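PDB 5U5O: LPXTG-motif cell wall anchor domain protein from Mobiluncus mulieris, which probably mediates cell adhesion from the bacterial wall, this piece carrying two of its Ig-like domains, cross-linked internally by disulfide, isopeptide and ester bonds. Local coordinates for residues Pro3-Tyr8 with Pro148-Asn153; Thr32-Asn37 with Pro79-Glu84; Tyr36-Gly41 with Lys93-Glu98. One frame throughout, in Å; residues are numbered along the deposited sequence.

Contact 1: residues Pro3-Tyr8 with Pro148-Asn153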
ATOM      1  N   PRO A   3      36.174   7.070   2.891  1.00 13.01           N
ATOM      2  CA  PRO A   3      35.132   6.047   2.994  1.00 12.19           C
ATOM      3  C   PRO A   3      33.788   6.574   2.540  1.00 14.55           C
ATOM      4  O   PRO A   3      33.445   7.732   2.723  1.00 16.77           O
ATOM      5  CB  PRO A   3      35.173   5.690   4.466  1.00 14.90           C
ATOM      6  CG  PRO A   3      35.718   6.861   5.168  1.00 17.29           C
ATOM      7  CD  PRO A   3      36.692   7.469   4.213  1.00 14.79           C
ATOM      8  N   GLY A   4      32.979   5.634   2.023  1.00 13.55           N
ATOM      9  CA  GLY A   4      31.599   5.914   1.606  1.00 11.91           C
ATOM     10  C   GLY A   4      30.673   4.780   2.059  1.00 11.02           C
ATOM     11  O   GLY A   4      31.145   3.741   2.503  1.00 14.03           O
ATOM     12  N   VAL A   5      29.367   5.012   1.949  1.00 11.33           N
ATOM     13  CA  VAL A   5      28.385   3.987   2.311  1.00 11.57           C
ATOM     14  C   VAL A   5      27.250   4.043   1.310  1.00 12.56           C
ATOM     15  O   VAL A   5      26.798   5.087   0.873  1.00 14.31           O
ATOM     16  CB  VAL A   5      27.946   4.121   3.799  1.00 12.13           C
ATOM     17  CG1 VAL A   5      27.207   5.412   4.083  1.00 10.67           C
ATOM     18  CG2 VAL A   5      27.092   2.921   4.225  1.00 11.93           C
ATOM     19  N   GLY A   6      26.745   2.854   0.990  1.00 12.35           N
ATOM     20  CA  GLY A   6      25.551   2.688   0.161  1.00 10.89           C
ATOM     21  C   GLY A   6      24.723   1.523   0.700  1.00 11.12           C
ATOM     22  O   GLY A   6      25.173   0.783   1.584  1.00 13.47           O
ATOM     23  N   THR A   7      23.506   1.368   0.182  1.00 10.95           N
ATOM     24  CA  THR A   7      22.614   0.328   0.664  1.00 11.17           C
ATOM     25  C   THR A   7      21.766  -0.180  -0.479  1.00 12.63           C
ATOM     26  O   THR A   7      21.471   0.529  -1.440  1.00 14.75           O
ATOM     27  CB  THR A   7      21.704   0.865   1.773  1.00 12.02           C
ATOM     28  OG1 THR A   7      20.973   1.989   1.273  1.00 12.80           O
ATOM     29  CG2 THR A   7      22.423   1.213   3.044  1.00 11.16           C
ATOM     30  N   TYR A   8      21.316  -1.424  -0.317  1.00 13.97           N
ATOM     31  CA  TYR A   8      20.298  -2.011  -1.192  1.00 13.31           C
ATOM     32  C   TYR A   8      19.251  -2.663  -0.294  1.00 13.75           C
ATOM     33  O   TYR A   8      19.584  -3.512   0.526  1.00 14.06           O
ATOM     34  CB  TYR A   8      20.924  -3.040  -2.112  1.00 13.58           C
ATOM     35  CG  TYR A   8      19.934  -3.740  -3.022  1.00 17.70           C
ATOM     36  CD1 TYR A   8      19.234  -3.019  -3.995  1.00 21.83           C
ATOM     37  CD2 TYR A   8      19.697  -5.118  -2.927  1.00 20.68           C
ATOM     38  CE1 TYR A   8      18.327  -3.638  -4.848  1.00 24.92           C
ATOM     39  CE2 TYR A   8      18.799  -5.746  -3.790  1.00 24.37           C
ATOM     40  CZ  TYR A   8      18.111  -5.003  -4.742  1.00 25.10           C
ATOM     41  OH  TYR A   8      17.216  -5.617  -5.595  1.00 26.69           O
ATOM     42  N   PRO A 148      28.954  11.214  11.463  1.00 17.77           N
ATOM     43  CA  PRO A 148      29.423  10.107  10.630  1.00 16.71           C
ATOM     44  C   PRO A 148      30.379  10.602   9.553  1.00 16.41           C
ATOM     45  O   PRO A 148      30.264  11.753   9.097  1.00 18.84           O
ATOM     46  CB  PRO A 148      28.148   9.561   9.985  1.00 17.53           C
ATOM     47  CG  PRO A 148      27.092  10.579  10.195  1.00 18.08           C
ATOM     48  CD  PRO A 148      27.509  11.461  11.330  1.00 18.06           C
ATOM     49  N   VAL A 149      31.305   9.737   9.171  1.00 15.58           N
ATOM     50  CA  VAL A 149      32.208  10.069   8.055  1.00 16.07           C
ATOM     51  C   VAL A 149      31.549   9.921   6.697  1.00 15.06           C
ATOM     52  O   VAL A 149      32.052  10.488   5.714  1.00 18.89           O
ATOM     53  CB  VAL A 149      33.538   9.273   8.084  1.00 14.32           C
ATOM     54  CG1 VAL A 149      34.339   9.658   9.315  1.00 15.59           C
ATOM     55  CG2 VAL A 149      33.327   7.765   8.017  1.00 13.34           C
ATOM     56  N   ALA A 150      30.434   9.194   6.617  1.00 14.39           N
ATOM     57  CA  ALA A 150      29.685   9.104   5.373  1.00 15.59           C
ATOM     58  C   ALA A 150      28.242   8.810   5.691  1.00 15.35           C
ATOM     59  O   ALA A 150      27.943   8.152   6.697  1.00 16.59           O
ATOM     60  CB  ALA A 150      30.246   8.017   4.485  1.00 14.28           C
ATOM     61  N   LYS A 151      27.357   9.281   4.827  1.00 16.41           N
ATOM     62  CA  LYS A 151      25.922   9.033   4.940  1.00 18.10           C
ATOM     63  C   LYS A 151      25.366   8.695   3.584  1.00 17.01           C
ATOM     64  O   LYS A 151      25.896   9.110   2.548  1.00 19.50           O
ATOM     65  CB  LYS A 151      25.195  10.283   5.427  1.00 21.93           C
ATOM     66  CG  LYS A 151      25.689  10.876   6.735  1.00 25.54           C
ATOM     67  CD  LYS A 151      24.910  12.128   7.125  1.00 33.58           C
ATOM     68  CE  LYS A 151      25.077  13.260   6.116  1.00 37.93           C
ATOM     69  NZ  LYS A 151      24.564  14.560   6.631  1.00 45.97           N
ATOM     70  N   HIS A 152      24.251   7.966   3.617  1.00 16.81           N
ATOM     71  CA  HIS A 152      23.413   7.717   2.462  1.00 16.34           C
ATOM     72  C   HIS A 152      21.981   8.018   2.891  1.00 14.42           C
ATOM     73  O   HIS A 152      21.183   7.114   3.204  1.00 15.81           O
ATOM     74  CB  HIS A 152      23.597   6.288   1.958  1.00 16.18           C
ATOM     75  CG  HIS A 152      23.021   6.033   0.607  1.00 16.33           C
ATOM     76  ND1 HIS A 152      21.662   5.945   0.392  1.00 17.44           N
ATOM     77  CD2 HIS A 152      23.606   5.795  -0.590  1.00 18.09           C
ATOM     78  CE1 HIS A 152      21.435   5.681  -0.880  1.00 18.66           C
ATOM     79  NE2 HIS A 152      22.598   5.585  -1.502  1.00 18.46           N
ATOM     80  N   ASN A 153      21.706   9.311   2.993  1.00 15.71           N
ATOM     81  CA  ASN A 153      20.414   9.836   3.419  1.00 16.46           C
ATOM     82  C   ASN A 153      19.715  10.418   2.187  1.00 18.28           C
ATOM     83  O   ASN A 153      19.569  11.646   2.037  1.00 22.52           O
ATOM     84  CB  ASN A 153      20.587  10.863   4.540  1.00 16.11           C
ATOM     85  CG  ASN A 153      21.125  10.268   5.844  1.00 16.74           C
ATOM     86  OD1 ASN A 153      21.407   9.065   5.965  1.00 19.54           O
ATOM     87  ND2 ASN A 153      21.256  11.127   6.845  1.00 20.76           N
TER
HETATM   88  O   HOH W   1      34.406   9.881   4.279  1.00 24.25           O
HETATM   89  O   HOH W   2      26.351   7.837   0.022  1.00 32.42           O
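Gly4 lies abreast of Ala150 and Gly6 abreast of His152, on strands 4-8 and 150-152 that run in the same direction, 20° apart, with their axes 5.7 Å from each other at the closest. No direct hydrogen bond joins them; two waters span the gap instead. One donates to Pro3 O and to Val149 O, the other to Val5 O and Lys151 O, each 2.9 Å from that second water.

Between the bridges apolar groups meet: the methyl of Ala150 points at the opposing strand, its CB 3.8 Å from Gly4 CA, and Val5 CG1 rests 4.0 Å from the same CB while also lying against the backbone of Lys151. At one end Pro3 CG meets Val149 CG2 at 3.8 Å, the two side chains crossing at about a right angle. At the other is the His152 ring. With CG anti to the backbone N (chi1 -167°), it extends toward strand 4-8, places CD2 3.6 Å from Val5 O at its edge, and has Thr7 OG1 over one face. That oxygen is covalently linked to CD of Gln160, the ester cross-link that names the T-Q domain; His152 also touches Gln160.

Strand 4-10 pairs on its other flank with strand 26-36, while strand 150-178 pairs with strand 118-127, where Val149 and Ala150 both face Leu126 in a classic beta bulge; the contact is a seam between two sheets.

Contact 2: residues Thr32-Asn37 with Pro79-Glu84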
ATOM      1  N   THR A  32      21.024  -4.305   2.970  1.00 12.65           N
ATOM      2  CA  THR A  32      22.356  -4.752   2.567  1.00 11.74           C
ATOM      3  C   THR A  32      23.243  -3.515   2.442  1.00 11.78           C
ATOM      4  O   THR A  32      22.983  -2.646   1.623  1.00 14.69           O
ATOM      5  CB  THR A  32      22.325  -5.557   1.267  1.00 12.33           C
ATOM      6  OG1 THR A  32      21.513  -6.713   1.468  1.00 14.14           O
ATOM      7  CG2 THR A  32      23.685  -6.041   0.861  1.00 12.96           C
ATOM      8  N   VAL A  33      24.244  -3.458   3.307  1.00 11.98           N
ATOM      9  CA  VAL A  33      25.125  -2.283   3.432  1.00 11.75           C
ATOM     10  C   VAL A  33      26.428  -2.489   2.668  1.00 12.43           C
ATOM     11  O   VAL A  33      27.079  -3.504   2.782  1.00 14.79           O
ATOM     12  CB  VAL A  33      25.395  -2.012   4.914  1.00 11.98           C
ATOM     13  CG1 VAL A  33      26.254  -0.755   5.053  1.00 13.01           C
ATOM     14  CG2 VAL A  33      24.073  -1.886   5.699  1.00 12.46           C
ATOM     15  N   ARG A  34      26.740  -1.496   1.835  1.00 12.02           N
ATOM     16  CA  ARG A  34      27.929  -1.510   0.971  1.00 12.31           C
ATOM     17  C   ARG A  34      28.891  -0.417   1.467  1.00 11.70           C
ATOM     18  O   ARG A  34      28.531   0.757   1.480  1.00 14.11           O
ATOM     19  CB  ARG A  34      27.500  -1.258  -0.470  1.00 13.32           C
ATOM     20  CG  ARG A  34      26.363  -2.137  -0.979  1.00 14.41           C
ATOM     21  CD  ARG A  34      26.873  -3.447  -1.531  1.00 13.65           C
ATOM     22  NE  ARG A  34      27.521  -3.284  -2.850  1.00 12.89           N
ATOM     23  CZ  ARG A  34      28.006  -4.280  -3.588  1.00 12.57           C
ATOM     24  NH1 ARG A  34      27.891  -5.536  -3.160  1.00 13.28           N
ATOM     25  NH2 ARG A  34      28.589  -4.058  -4.769  1.00 12.58           N
ATOM     26  N   LEU A  35      30.051  -0.863   1.931  1.00 12.54           N
ATOM     27  CA  LEU A  35      31.064   0.049   2.455  1.00 12.26           C
ATOM     28  C   LEU A  35      32.148   0.252   1.413  1.00 12.10           C
ATOM     29  O   LEU A  35      32.719  -0.698   0.904  1.00 14.61           O
ATOM     30  CB  LEU A  35      31.686  -0.496   3.712  1.00 11.97           C
ATOM     31  CG  LEU A  35      30.704  -0.838   4.841  1.00 13.40           C
ATOM     32  CD1 LEU A  35      31.432  -1.423   6.043  1.00 15.33           C
ATOM     33  CD2 LEU A  35      29.857   0.345   5.277  1.00 14.04           C
ATOM     34  N   TYR A  36      32.432   1.529   1.093  1.00 11.11           N
ATOM     35  CA  TYR A  36      33.315   1.916  -0.039  1.00 11.52           C
ATOM     36  C   TYR A  36      34.635   2.475   0.464  1.00 11.54           C
ATOM     37  O   TYR A  36      34.610   3.395   1.267  1.00 13.11           O
ATOM     38  CB  TYR A  36      32.631   2.955  -0.920  1.00 11.03           C
ATOM     39  CG  TYR A  36      31.252   2.560  -1.367  1.00 11.22           C
ATOM     40  CD1 TYR A  36      31.041   1.352  -2.015  1.00 11.98           C
ATOM     41  CD2 TYR A  36      30.186   3.392  -1.158  1.00 11.54           C
ATOM     42  CE1 TYR A  36      29.783   0.979  -2.437  1.00 12.19           C
ATOM     43  CE2 TYR A  36      28.894   3.016  -1.552  1.00 11.71           C
ATOM     44  CZ  TYR A  36      28.731   1.818  -2.214  1.00 11.70           C
ATOM     45  OH  TYR A  36      27.452   1.425  -2.611  1.00 13.16           O
ATOM     46  N   ASN A  37      35.716   1.808   0.087  1.00 11.85           N
ATOM     47  CA  ASN A  37      37.078   2.354   0.363  1.00 11.91           C
ATOM     48  C   ASN A  37      37.312   2.541   1.855  1.00 12.02           C
ATOM     49  O   ASN A  37      37.970   3.502   2.282  1.00 14.86           O
ATOM     50  CB  ASN A  37      37.365   3.630  -0.456  1.00 12.18           C
ATOM     51  CG  ASN A  37      37.512   3.322  -1.906  1.00 12.37           C
ATOM     52  OD1 ASN A  37      37.856   2.211  -2.296  1.00 14.38           O
ATOM     53  ND2 ASN A  37      37.370   4.352  -2.735  1.00 12.82           N
ATOM     54  N   PRO A  79      32.258  -7.623  -5.608  1.00 12.20           N
ATOM     55  CA  PRO A  79      32.460  -6.804  -6.803  1.00 12.81           C
ATOM     56  C   PRO A  79      31.580  -5.568  -6.830  1.00 12.31           C
ATOM     57  O   PRO A  79      30.390  -5.615  -6.517  1.00 14.19           O
ATOM     58  CB  PRO A  79      32.068  -7.742  -7.952  1.00 13.26           C
ATOM     59  CG  PRO A  79      32.153  -9.102  -7.376  1.00 12.68           C
ATOM     60  CD  PRO A  79      31.724  -8.955  -5.951  1.00 12.07           C
ATOM     61  N   ALA A  80      32.195  -4.449  -7.230  1.00 12.20           N
ATOM     62  CA  ALA A  80      31.472  -3.206  -7.337  1.00 11.72           C
ATOM     63  C   ALA A  80      30.479  -3.253  -8.483  1.00 12.81           C
ATOM     64  O   ALA A  80      30.737  -3.860  -9.515  1.00 15.57           O
ATOM     65  CB  ALA A  80      32.437  -2.062  -7.550  1.00 11.21           C
ATOM     66  N   THR A  81      29.350  -2.596  -8.287  1.00 13.39           N
ATOM     67  CA  THR A  81      28.400  -2.400  -9.375  1.00 14.30           C
ATOM     68  C   THR A  81      28.885  -1.273 -10.276  1.00 14.15           C
ATOM     69  O   THR A  81      29.744  -0.479  -9.896  1.00 14.47           O
ATOM     70  CB  THR A  81      27.014  -1.994  -8.863  1.00 15.37           C
ATOM     71  OG1 THR A  81      27.071  -0.682  -8.291  1.00 16.13           O
ATOM     72  CG2 THR A  81      26.478  -3.005  -7.870  1.00 15.09           C
ATOM     73  N   GLU A  82      28.283  -1.186 -11.459  1.00 15.33           N
ATOM     74  CA  GLU A  82      28.640  -0.135 -12.410  1.00 15.55           C
ATOM     75  C   GLU A  82      28.295   1.229 -11.836  1.00 14.11           C
ATOM     76  O   GLU A  82      29.074   2.172 -12.014  1.00 15.81           O
ATOM     77  CB  GLU A  82      27.975  -0.354 -13.772  1.00 19.26           C
ATOM     78  CG  GLU A  82      28.339  -1.669 -14.456  1.00 25.36           C
ATOM     79  CD  GLU A  82      29.836  -1.912 -14.553  1.00 28.49           C
ATOM     80  OE1 GLU A  82      30.535  -1.046 -15.131  1.00 35.73           O
ATOM     81  OE2 GLU A  82      30.312  -2.963 -14.049  1.00 32.83           O
ATOM     82  N   VAL A  83      27.174   1.347 -11.131  1.00 15.03           N
ATOM     83  CA  VAL A  83      26.803   2.598 -10.460  1.00 13.93           C
ATOM     84  C   VAL A  83      27.848   3.020  -9.415  1.00 13.21           C
ATOM     85  O   VAL A  83      28.261   4.172  -9.360  1.00 14.63           O
ATOM     86  CB  VAL A  83      25.380   2.494  -9.861  1.00 17.29           C
ATOM     87  CG1 VAL A  83      25.099   3.574  -8.820  1.00 18.72           C
ATOM     88  CG2 VAL A  83      24.335   2.542 -10.975  1.00 18.13           C
ATOM     89  N   GLU A  84      28.290   2.073  -8.608  1.00 12.78           N
ATOM     90  CA  GLU A  84      29.337   2.328  -7.635  1.00 11.71           C
ATOM     91  C   GLU A  84      30.637   2.785  -8.298  1.00 11.93           C
ATOM     92  O   GLU A  84      31.283   3.744  -7.828  1.00 13.37           O
ATOM     93  CB  GLU A  84      29.579   1.091  -6.777  1.00 11.34           C
ATOM     94  CG  GLU A  84      28.422   0.853  -5.801  1.00 11.91           C
ATOM     95  CD  GLU A  84      28.382  -0.538  -5.179  1.00 12.23           C
ATOM     96  OE1 GLU A  84      29.085  -1.435  -5.676  1.00 13.61           O
ATOM     97  OE2 GLU A  84      27.624  -0.722  -4.171  1.00 14.07           O
TER
HETATM   98  O   HOH W   3      28.439  -7.463  -5.315  1.00 20.08           O
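Arg34 and Glu84 form a side-on salt bridge: NE donates to OE2 at 2.9 Å and NH2 to OE1 at 2.8 Å. Both bonds are nearly straight and both use the syn lone pairs, with the guanidinium and carboxylate planes only 15° apart. Bends at chi2 and chi3 of the arginine turn its NE edge to the acid, whose own chain is extended beyond CG.

Neutral donors take up further directions around the same carboxylate. Tyr36 OH gives its hydrogen to OE2 of Glu84 at 2.7 Å, arriving on the anti side and somewhat out of the carboxylate plane; the oxygen sits at the edge of the ring, and the two flat groups stand 72° apart. OE1 is met from above its plane by Thr81 N at 2.9 Å. Each carboxylate oxygen therefore accepts two bonds, which should fix the rotation of this buried group and probably favours its charged form.

The bond from Thr81 N is half of a capping box at the start of helix 82-88. The other half runs back from Glu84 N to Thr81 OG1 at 3.0 Å, with Thr81 as the N-cap. One acid thus closes the helix end and ties it to strand 26-36 of the Ig-like sheet.

Backbone and solvent bonds hold the far side of the guanidinium. NH2 of Arg34 also donates to Pro79 O at 3.0 Å, close to the guanidinium plane, and a water accepts from NH1 while donating to the same carbonyl. NH1 has a second acidic partner in Glu96 on strand 94-104.

Contact 3: residues Tyr36-Gly41 with Lys93-Glu98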
ATOM      1  N   TYR A  36      32.432   1.529   1.093  1.00 11.11           N
ATOM      2  CA  TYR A  36      33.315   1.916  -0.039  1.00 11.52           C
ATOM      3  C   TYR A  36      34.635   2.475   0.464  1.00 11.54           C
ATOM      4  O   TYR A  36      34.610   3.395   1.267  1.00 13.11           O
ATOM      5  CB  TYR A  36      32.631   2.955  -0.920  1.00 11.03           C
ATOM      6  CG  TYR A  36      31.252   2.560  -1.367  1.00 11.22           C
ATOM      7  CD1 TYR A  36      31.041   1.352  -2.015  1.00 11.98           C
ATOM      8  CD2 TYR A  36      30.186   3.392  -1.158  1.00 11.54           C
ATOM      9  CE1 TYR A  36      29.783   0.979  -2.437  1.00 12.19           C
ATOM     10  CE2 TYR A  36      28.894   3.016  -1.552  1.00 11.71           C
ATOM     11  CZ  TYR A  36      28.731   1.818  -2.214  1.00 11.70           C
ATOM     12  OH  TYR A  36      27.452   1.425  -2.611  1.00 13.16           O
ATOM     13  N   ASN A  37      35.716   1.808   0.087  1.00 11.85           N
ATOM     14  CA  ASN A  37      37.078   2.354   0.363  1.00 11.91           C
ATOM     15  C   ASN A  37      37.312   2.541   1.855  1.00 12.02           C
ATOM     16  O   ASN A  37      37.970   3.502   2.282  1.00 14.86           O
ATOM     17  CB  ASN A  37      37.365   3.630  -0.456  1.00 12.18           C
ATOM     18  CG  ASN A  37      37.512   3.322  -1.906  1.00 12.37           C
ATOM     19  OD1 ASN A  37      37.856   2.211  -2.296  1.00 14.38           O
ATOM     20  ND2 ASN A  37      37.370   4.352  -2.735  1.00 12.82           N
ATOM     21  N   VAL A  38      36.837   1.569   2.642  1.00 12.05           N
ATOM     22  CA  VAL A  38      37.096   1.485   4.056  1.00 12.01           C
ATOM     23  C   VAL A  38      38.360   0.676   4.272  1.00 12.74           C
ATOM     24  O   VAL A  38      38.853   0.008   3.362  1.00 14.82           O
ATOM     25  CB  VAL A  38      35.898   0.853   4.822  1.00 12.08           C
ATOM     26  CG1 VAL A  38      34.786   1.871   4.958  1.00 12.05           C
ATOM     27  CG2 VAL A  38      35.378  -0.437   4.174  1.00 11.41           C
ATOM     28  N   GLU A  39      38.872   0.716   5.492  1.00 12.45           N
ATOM     29  CA  GLU A  39      40.158   0.110   5.807  1.00 12.56           C
ATOM     30  C   GLU A  39      39.949  -1.255   6.488  1.00 12.08           C
ATOM     31  O   GLU A  39      39.337  -1.341   7.555  1.00 13.44           O
ATOM     32  CB  GLU A  39      40.962   1.034   6.722  1.00 12.89           C
ATOM     33  CG  GLU A  39      42.339   0.501   7.060  1.00 13.24           C
ATOM     34  CD  GLU A  39      43.191   1.517   7.823  1.00 14.29           C
ATOM     35  OE1 GLU A  39      43.242   2.711   7.433  1.00 16.54           O
ATOM     36  OE2 GLU A  39      43.828   1.109   8.812  1.00 16.13           O
ATOM     37  N   GLU A  40      40.556  -2.281   5.910  1.00 12.41           N
ATOM     38  CA  GLU A  40      40.550  -3.614   6.532  1.00 12.04           C
ATOM     39  C   GLU A  40      41.242  -3.536   7.882  1.00 12.28           C
ATOM     40  O   GLU A  40      42.298  -2.908   8.024  1.00 14.15           O
ATOM     41  CB  GLU A  40      41.231  -4.644   5.634  1.00 12.84           C
ATOM     42  CG  GLU A  40      40.475  -4.909   4.338  1.00 13.97           C
ATOM     43  CD  GLU A  40      41.153  -5.900   3.408  1.00 15.18           C
ATOM     44  OE1 GLU A  40      42.109  -6.595   3.796  1.00 19.56           O
ATOM     45  OE2 GLU A  40      40.706  -5.983   2.250  1.00 17.92           O
ATOM     46  N   GLY A  41      40.623  -4.160   8.880  1.00 12.27           N
ATOM     47  CA  GLY A  41      41.111  -4.165  10.245  1.00 12.69           C
ATOM     48  C   GLY A  41      40.557  -3.091  11.153  1.00 13.04           C
ATOM     49  O   GLY A  41      40.742  -3.160  12.364  1.00 15.51           O
ATOM     50  N   LYS A  93      36.872  -0.201  -3.688  1.00 12.11           N
ATOM     51  CA  LYS A  93      36.853  -1.440  -2.928  1.00 11.75           C
ATOM     52  C   LYS A  93      35.560  -1.443  -2.132  1.00 11.44           C
ATOM     53  O   LYS A  93      35.286  -0.559  -1.338  1.00 13.66           O
ATOM     54  CB  LYS A  93      38.072  -1.563  -2.021  1.00 12.71           C
ATOM     55  CG  LYS A  93      39.359  -1.719  -2.832  1.00 15.90           C
ATOM     56  CD  LYS A  93      40.600  -1.769  -1.952  1.00 22.29           C
ATOM     57  CE  LYS A  93      41.881  -1.678  -2.768  1.00 30.14           C
ATOM     58  NZ  LYS A  93      42.134  -2.898  -3.577  1.00 37.02           N
ATOM     59  N   VAL A  94      34.750  -2.496  -2.341  1.00 11.23           N
ATOM     60  CA  VAL A  94      33.398  -2.628  -1.740  1.00 11.18           C
ATOM     61  C   VAL A  94      33.369  -3.803  -0.778  1.00 11.90           C
ATOM     62  O   VAL A  94      33.817  -4.874  -1.134  1.00 12.86           O
ATOM     63  CB  VAL A  94      32.311  -2.790  -2.803  1.00 11.40           C
ATOM     64  CG1 VAL A  94      30.928  -2.757  -2.160  1.00 11.78           C
ATOM     65  CG2 VAL A  94      32.423  -1.724  -3.878  1.00 12.01           C
ATOM     66  N   TYR A  95      32.954  -3.508   0.439  1.00 12.18           N
ATOM     67  CA  TYR A  95      32.781  -4.522   1.471  1.00 11.91           C
ATOM     68  C   TYR A  95      31.322  -4.542   1.898  1.00 12.35           C
ATOM     69  O   TYR A  95      30.747  -3.505   2.213  1.00 17.18           O
ATOM     70  CB  TYR A  95      33.663  -4.226   2.660  1.00 11.94           C
ATOM     71  CG  TYR A  95      35.127  -4.181   2.302  1.00 11.59           C
ATOM     72  CD1 TYR A  95      35.706  -3.022   1.778  1.00 11.71           C
ATOM     73  CD2 TYR A  95      35.944  -5.298   2.459  1.00 11.96           C
ATOM     74  CE1 TYR A  95      37.048  -2.985   1.443  1.00 12.21           C
ATOM     75  CE2 TYR A  95      37.301  -5.246   2.126  1.00 12.92           C
ATOM     76  CZ  TYR A  95      37.841  -4.084   1.613  1.00 13.05           C
ATOM     77  OH  TYR A  95      39.171  -4.054   1.281  1.00 16.28           O
ATOM     78  N   GLU A  96      30.726  -5.743   1.961  1.00 12.60           N
ATOM     79  CA  GLU A  96      29.284  -5.882   2.179  1.00 12.35           C
ATOM     80  C   GLU A  96      28.971  -6.514   3.521  1.00 13.09           C
ATOM     81  O   GLU A  96      29.626  -7.458   3.938  1.00 14.83           O
ATOM     82  CB  GLU A  96      28.687  -6.692   1.056  1.00 12.67           C
ATOM     83  CG  GLU A  96      27.165  -6.743   1.074  1.00 13.62           C
ATOM     84  CD  GLU A  96      26.610  -7.492  -0.109  1.00 15.49           C
ATOM     85  OE1 GLU A  96      26.415  -6.887  -1.178  1.00 18.02           O
ATOM     86  OE2 GLU A  96      26.264  -8.685   0.044  1.00 19.65           O
ATOM     87  N   THR A  97      27.984  -5.936   4.193  1.00 12.87           N
ATOM     88  CA  THR A  97      27.390  -6.567   5.377  1.00 12.99           C
ATOM     89  C   THR A  97      25.898  -6.282   5.322  1.00 13.51           C
ATOM     90  O   THR A  97      25.396  -5.808   4.307  1.00 15.05           O
ATOM     91  CB  THR A  97      28.062  -6.046   6.658  1.00 13.43           C
ATOM     92  OG1 THR A  97      27.576  -6.798   7.777  1.00 16.37           O
ATOM     93  CG2 THR A  97      27.829  -4.568   6.885  1.00 13.37           C
ATOM     94  N   GLU A  98      25.159  -6.662   6.365  1.00 14.95           N
ATOM     95  CA  GLU A  98      23.712  -6.416   6.348  1.00 14.87           C
ATOM     96  C   GLU A  98      23.150  -6.168   7.726  1.00 14.14           C
ATOM     97  O   GLU A  98      23.748  -6.560   8.730  1.00 15.66           O
ATOM     98  CB  GLU A  98      22.965  -7.575   5.697  1.00 18.50           C
ATOM     99  CG  GLU A  98      23.104  -8.893   6.422  1.00 21.80           C
ATOM    100  CD  GLU A  98      22.413 -10.020   5.689  1.00 28.18           C
ATOM    101  OE1 GLU A  98      22.984 -10.524   4.701  1.00 34.47           O
ATOM    102  OE2 GLU A  98      21.299 -10.403   6.102  1.00 31.62           O
TER
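Tyr36 pairs with Val94 as an antiparallel, non-hydrogen-bonded bridge. Their side chains lie side by side on one face of the sheet and point the same way, and Val94 CG2 touches the edge of the tyrosine ring, 3.9 Å from CD1. The hydroxyl end of that ring is engaged by Glu84. Along the backbone, Tyr36 CA makes a CA-H...O contact with Lys93 O at 3.4 Å.

Asn37 follows, where the strand gives way to loop. Its N donates to the same Lys93 O at 2.8 Å, almost straight and in the carbonyl plane. The return bond comes from the side chain: Lys93 N donates to Asn37 OD1 at 3.0 Å, also nearly straight, but approaching the amide carbonyl from 35° off its plane. With its backbone in the left-handed region, the chain turns at Asn37, and OD1 takes the place that its backbone carbonyl would hold in a regular hydrogen-bonded pair. This side-chain substitute extends the pairing of strands 26-36 and 94-104 one residue beyond the last bridge, at the end of a sheet in the Ig-like T-Q ester bond domain.

Past the turn, Val38 slides by Tyr95 in the opposite direction. Its CG2, placed between the backbone N and the carbonyl carbon, comes obliquely to the ring and lies 3.5 Å from CD1 of Tyr95. Val38 also packs on Tyr44 of strand 43-52.

Glu40, itself exposed, reaches in on an extended chain, and Tyr95 OH donates to its OE2 at 2.6 Å. The oxygen lies at the ring edge and uses its anti lone pair, while the carboxylate plane stands 85° to the ring, nearly perpendicular.

In the fold
All three contacts lie within the T-Q ester bond domain, with centres 9 to 11 Å apart, on one side of the chain's centre. They share the antiparallel sheet in which strand 26-36 runs between strands 4-10 and 94-104. Contact 2 starts on strand 26-36 and contact 3 at its last residue and the loop beyond; they share Tyr36 and Asn37. Contact 2 reaches helix 82-88, and contact 3 the strand that follows that helix. Contact 1 spans the chain around both of them, joining the first strand to the start of strand 150-178, which belongs to the other sheet. Together they connect the two sheets, the flanking helix and an end loop, with the ester cross-link at contact 1.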